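Long-range contacts in uncharacterized conserved protein YndB, AHSA1/START domain (Micromonospora chersina, PDB 6V04), which is of unknown function but belongs to the dynemicin biosynthetic locus and, as a START/Bet v1-like protein, may bind a hydrophobic intermediate of that pathway: residues D60-D65 with S82-G87; G153-P158 with A268-A273. One frame throughout, in Å; residues are numbered along the deposited sequence. Where two conformers were deposited one is given.

The two contacts belong to different antiparallel sheets and share no strand or helix. Contact 1 joins neighbouring strands of the first sheet; contact 2 packs an edge strand of the second sheet against helix 252-277. Contact 1 lies nearer the middle of the chain yet is only partly buried, and mixes backbone hydrogen bonds, aromatic packing, a carboxylate and a water. Contact 2, farther out, is the more buried and is almost wholly apolar. They meet where the loop after strand 76-83 reaches the second sheet and its helix: Val86 packs on Ser154, Val155 and Ser271. Helix 252-277, an element of contact 2, also borders contact 1: its Arg259 forms a salt bridge with Asp62.

Contact 1: D60-D65 with S82-G87; sequences DGDFFD and SFLGVG
Asp62 to Asp65 meet Ser82 to Gly85 at the open end of the antiparallel beta hairpin of strands 63-72 and 76-83, within the START/Bet v1-like sheet of residues 14-110. Just ahead of the strand, Asp60 forms an Asx turn, its OD1 accepting from Asp62 N at 3.0 Å. Asp62 sets its carboxylate at the edge of the Phe83 ring, OD2 3.7 Å from Phe83 CZ and near the ring plane, with the two planes 78° apart. Both oxygens of this buried group are held by salt bridges, OD1 to Arg259 of helix 252-277 and OD2 to Arg148. Phe63 has CG between its backbone N and carbonyl carbon (chi1 66°), which swings the ring across Leu84: Leu84 CA sits 3.8 Å from the Phe63 ring centroid in a CH-pi contact over the face. The carbonyl O of Phe63 accepts from Leu84 N at 2.8 Å. Phe64 and Phe83 form an antiparallel non-hydrogen-bonded pair, side chains on the same face of the sheet. The two rings meet obliquely, planes at 46°, with Phe83 CD1 over one face of the Phe64 ring and 3.5 Å from Phe64 CZ. Trp81 stacks on the Phe64 ring as well, so an alanine here would probably leave Phe83 and Trp81 each without this aromatic neighbour and open a gap beside the Phe83 ring. Asp65 and Ser82 form the hydrogen-bonded pair, Asp65 N to Ser82 O and Ser82 N to Asp65 O. Gly85 N, closing a type II turn, reaches Ser82 O from the opposite face of its plane to Asp65 N. Asp65 OD2 lies 3.3 Å from Gly85 CA, and a water 2.7 Å from Asp65 OD2 donates to it and to Gly85 O.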
# COMPACT_ATOMS: atom_id res chain seq x y z
N ASP A 60 10.19 1.24 0.92
CA ASP A 60 9.74 2.55 1.34
C ASP A 60 8.76 2.49 2.51
O ASP A 60 8.11 3.50 2.81
CB ASP A 60 9.10 3.31 0.16
CG ASP A 60 7.88 2.61 -0.39
OD1 ASP A 60 7.54 1.54 0.13
OD2 ASP A 60 7.30 3.17 -1.34
N GLY A 61 8.64 1.35 3.17
CA GLY A 61 7.64 1.14 4.20
C GLY A 61 6.49 0.27 3.75
O GLY A 61 5.83 -0.34 4.60
N ASP A 62 6.23 0.19 2.45
CA ASP A 62 5.12 -0.59 1.93
C ASP A 62 5.55 -2.04 1.69
O ASP A 62 6.69 -2.34 1.32
CB ASP A 62 4.61 -0.01 0.61
CG ASP A 62 3.80 1.27 0.79
OD1 ASP A 62 3.60 1.75 1.92
OD2 ASP A 62 3.37 1.79 -0.26
N PHE A 63 4.60 -2.95 1.89
CA PHE A 63 4.85 -4.37 1.68
C PHE A 63 3.49 -5.07 1.59
O PHE A 63 2.48 -4.50 2.00
CB PHE A 63 5.68 -4.98 2.81
CG PHE A 63 4.98 -5.01 4.14
CD1 PHE A 63 4.99 -3.90 4.97
CD2 PHE A 63 4.36 -6.17 4.59
CE1 PHE A 63 4.38 -3.93 6.21
CE2 PHE A 63 3.75 -6.20 5.83
CZ PHE A 63 3.77 -5.08 6.64
N PHE A 64 3.50 -6.30 1.07
CA PHE A 64 2.37 -7.21 1.14
C PHE A 64 2.83 -8.52 1.77
O PHE A 64 3.91 -9.03 1.44
CB PHE A 64 1.78 -7.59 -0.23
CG PHE A 64 1.08 -6.49 -0.97
CD1 PHE A 64 1.79 -5.67 -1.83
CD2 PHE A 64 -0.30 -6.34 -0.89
CE1 PHE A 64 1.17 -4.68 -2.54
CE2 PHE A 64 -0.93 -5.35 -1.62
CZ PHE A 64 -0.20 -4.53 -2.45
N ASP A 65 2.01 -9.06 2.67
CA ASP A 65 2.15 -10.45 3.10
C ASP A 65 1.42 -11.34 2.10
O ASP A 65 0.27 -11.06 1.76
CB ASP A 65 1.57 -10.65 4.50
CG ASP A 65 2.42 -10.02 5.59
OD1 ASP A 65 3.64 -9.85 5.39
OD2 ASP A 65 1.85 -9.72 6.67
N SER A 82 -2.12 -9.39 1.46
CA SER A 82 -2.68 -8.43 2.40
C SER A 82 -1.73 -7.24 2.48
O SER A 82 -0.58 -7.40 2.91
CB SER A 82 -2.85 -9.06 3.79
OG SER A 82 -3.19 -8.10 4.77
N PHE A 83 -2.21 -6.06 2.08
CA PHE A 83 -1.35 -4.88 2.06
C PHE A 83 -1.01 -4.43 3.47
O PHE A 83 -1.88 -4.26 4.33
CB PHE A 83 -2.03 -3.74 1.30
CG PHE A 83 -1.14 -2.55 1.06
CD1 PHE A 83 0.12 -2.71 0.52
CD2 PHE A 83 -1.59 -1.28 1.33
CE1 PHE A 83 0.93 -1.60 0.29
CE2 PHE A 83 -0.78 -0.19 1.11
CZ PHE A 83 0.44 -0.35 0.57
N LEU A 84 0.28 -4.23 3.71
CA LEU A 84 0.83 -3.84 5.01
C LEU A 84 0.52 -4.88 6.08
O LEU A 84 0.63 -4.59 7.28
CB LEU A 84 0.33 -2.46 5.44
CG LEU A 84 0.53 -1.33 4.43
CD1 LEU A 84 -0.16 -0.07 4.95
CD2 LEU A 84 1.99 -1.09 4.18
N GLY A 85 0.12 -6.09 5.67
CA GLY A 85 -0.24 -7.12 6.61
C GLY A 85 -1.58 -6.94 7.29
O GLY A 85 -1.98 -7.81 8.06
N VAL A 86 -2.28 -5.84 7.03
CA VAL A 86 -3.54 -5.54 7.70
C VAL A 86 -4.70 -5.40 6.73
O VAL A 86 -5.85 -5.49 7.17
CB VAL A 86 -3.42 -4.27 8.56
CG1 VAL A 86 -2.28 -4.42 9.53
CG2 VAL A 86 -3.23 -3.02 7.70
N GLY A 87 -4.44 -5.17 5.45
CA GLY A 87 -5.51 -5.00 4.48
C GLY A 87 -6.27 -6.28 4.21
O GLY A 87 -5.83 -7.40 4.51
O HOH W 1 -0.54 -10.62 7.42

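Contact 2: G153-P158 with A268-A273; sequences GSVVLP and AALSLA
Leu270 of the C-terminal helix 252-277 fits against Gly153, Ser154 and Val155 of strand 151-157, an edge strand of the second sheet; a long C-terminal helix packed on an antiparallel sheet is consistent with the helix-grip arrangement of Bet v1-like folds. The strand and helix segments run nearly parallel, at 5°, their axes 8.5 Å apart at closest approach. Leu270 CB lies 4.1 Å from Val155 CG1; with CG anti to the carbonyl carbon (chi1 -67°) the chain branches toward the strand. CD2 stays beside Val155 CG1 at 3.9 Å, the two side chains running alongside one another in opposing senses. CD1 reaches the strand backbone, 3.8 Å from Ser154 N and equally near Gly153 C. Gly153 has no side chain, and a beta carbon there would press tightly on Leu270 CD1. Ala273, about one helical turn beyond Leu270, has its O 3.9 Å from Leu157 CD2. The backbone of strand 151-157 pairs with strand 236-243, through Val240, Leu238 and Arg236. What is left for the helix is methyl-to-methyl and methyl-to-backbone packing, so fit of shape rather than directed bonding joins these two segments.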
# COMPACT_ATOMS: atom_id res chain seq x y z
N GLY A 153 -3.43 3.12 3.11
CA GLY A 153 -3.62 1.82 3.69
C GLY A 153 -5.06 1.70 4.10
O GLY A 153 -5.79 2.69 4.18
N SER A 154 -5.47 0.46 4.39
CA SER A 154 -6.81 0.23 4.88
C SER A 154 -6.86 -1.02 5.74
O SER A 154 -5.99 -1.89 5.67
CB SER A 154 -7.82 0.09 3.73
OG SER A 154 -7.73 -1.20 3.14
N VAL A 155 -7.91 -1.10 6.55
CA VAL A 155 -8.20 -2.29 7.34
C VAL A 155 -9.71 -2.40 7.46
O VAL A 155 -10.41 -1.40 7.59
CB VAL A 155 -7.49 -2.21 8.71
CG1 VAL A 155 -8.02 -1.02 9.53
CG2 VAL A 155 -7.66 -3.51 9.47
N VAL A 156 -10.22 -3.62 7.38
CA VAL A 156 -11.65 -3.85 7.53
C VAL A 156 -11.94 -4.13 8.98
O VAL A 156 -11.35 -5.05 9.59
CB VAL A 156 -12.13 -5.00 6.63
CG1 VAL A 156 -13.61 -5.28 6.89
CG2 VAL A 156 -11.90 -4.64 5.18
N LEU A 157 -12.85 -3.36 9.55
CA LEU A 157 -13.24 -3.47 10.93
C LEU A 157 -14.62 -4.12 11.02
O LEU A 157 -15.43 -4.00 10.10
CB LEU A 157 -13.29 -2.10 11.61
CG LEU A 157 -12.02 -1.25 11.55
CD1 LEU A 157 -12.26 0.11 12.16
CD2 LEU A 157 -10.86 -1.95 12.22
N PRO A 158 -14.91 -4.81 12.12
CA PRO A 158 -16.28 -5.29 12.33
C PRO A 158 -17.27 -4.13 12.42
O PRO A 158 -16.91 -2.99 12.73
CB PRO A 158 -16.20 -6.06 13.66
CG PRO A 158 -14.97 -5.53 14.33
CD PRO A 158 -14.02 -5.15 13.24
N ALA A 268 1.03 0.72 12.05
CA ALA A 268 0.77 0.43 13.45
C ALA A 268 -0.59 0.96 13.89
O ALA A 268 -1.29 0.32 14.69
CB ALA A 268 1.87 1.03 14.30
N ALA A 269 -0.97 2.13 13.39
CA ALA A 269 -2.25 2.72 13.78
C ALA A 269 -3.41 1.88 13.26
O ALA A 269 -4.38 1.65 13.99
CB ALA A 269 -2.36 4.15 13.26
N LEU A 270 -3.35 1.45 12.00
CA LEU A 270 -4.41 0.60 11.46
C LEU A 270 -4.52 -0.69 12.25
O LEU A 270 -5.63 -1.17 12.52
CB LEU A 270 -4.13 0.31 9.98
CG LEU A 270 -4.23 1.53 9.05
CD1 LEU A 270 -3.73 1.18 7.67
CD2 LEU A 270 -5.66 2.09 8.97
N SER A 271 -3.38 -1.28 12.63
CA SER A 271 -3.42 -2.49 13.44
C SER A 271 -4.09 -2.22 14.78
O SER A 271 -4.90 -3.03 15.26
CB SER A 271 -2.01 -3.03 13.66
OG SER A 271 -1.45 -3.47 12.44
N LEU A 272 -3.76 -1.09 15.40
CA LEU A 272 -4.33 -0.77 16.70
C LEU A 272 -5.83 -0.54 16.59
O LEU A 272 -6.60 -0.97 17.46
CB LEU A 272 -3.62 0.45 17.28
CG LEU A 272 -4.02 0.92 18.67
CD1 LEU A 272 -3.95 -0.23 19.67
CD2 LEU A 272 -3.11 2.05 19.07
N ALA A 273 -6.27 0.13 15.52
CA ALA A 273 -7.71 0.29 15.31
C ALA A 273 -8.40 -1.07 15.23
O ALA A 273 -9.49 -1.24 15.78
CB ALA A 273 -7.98 1.10 14.05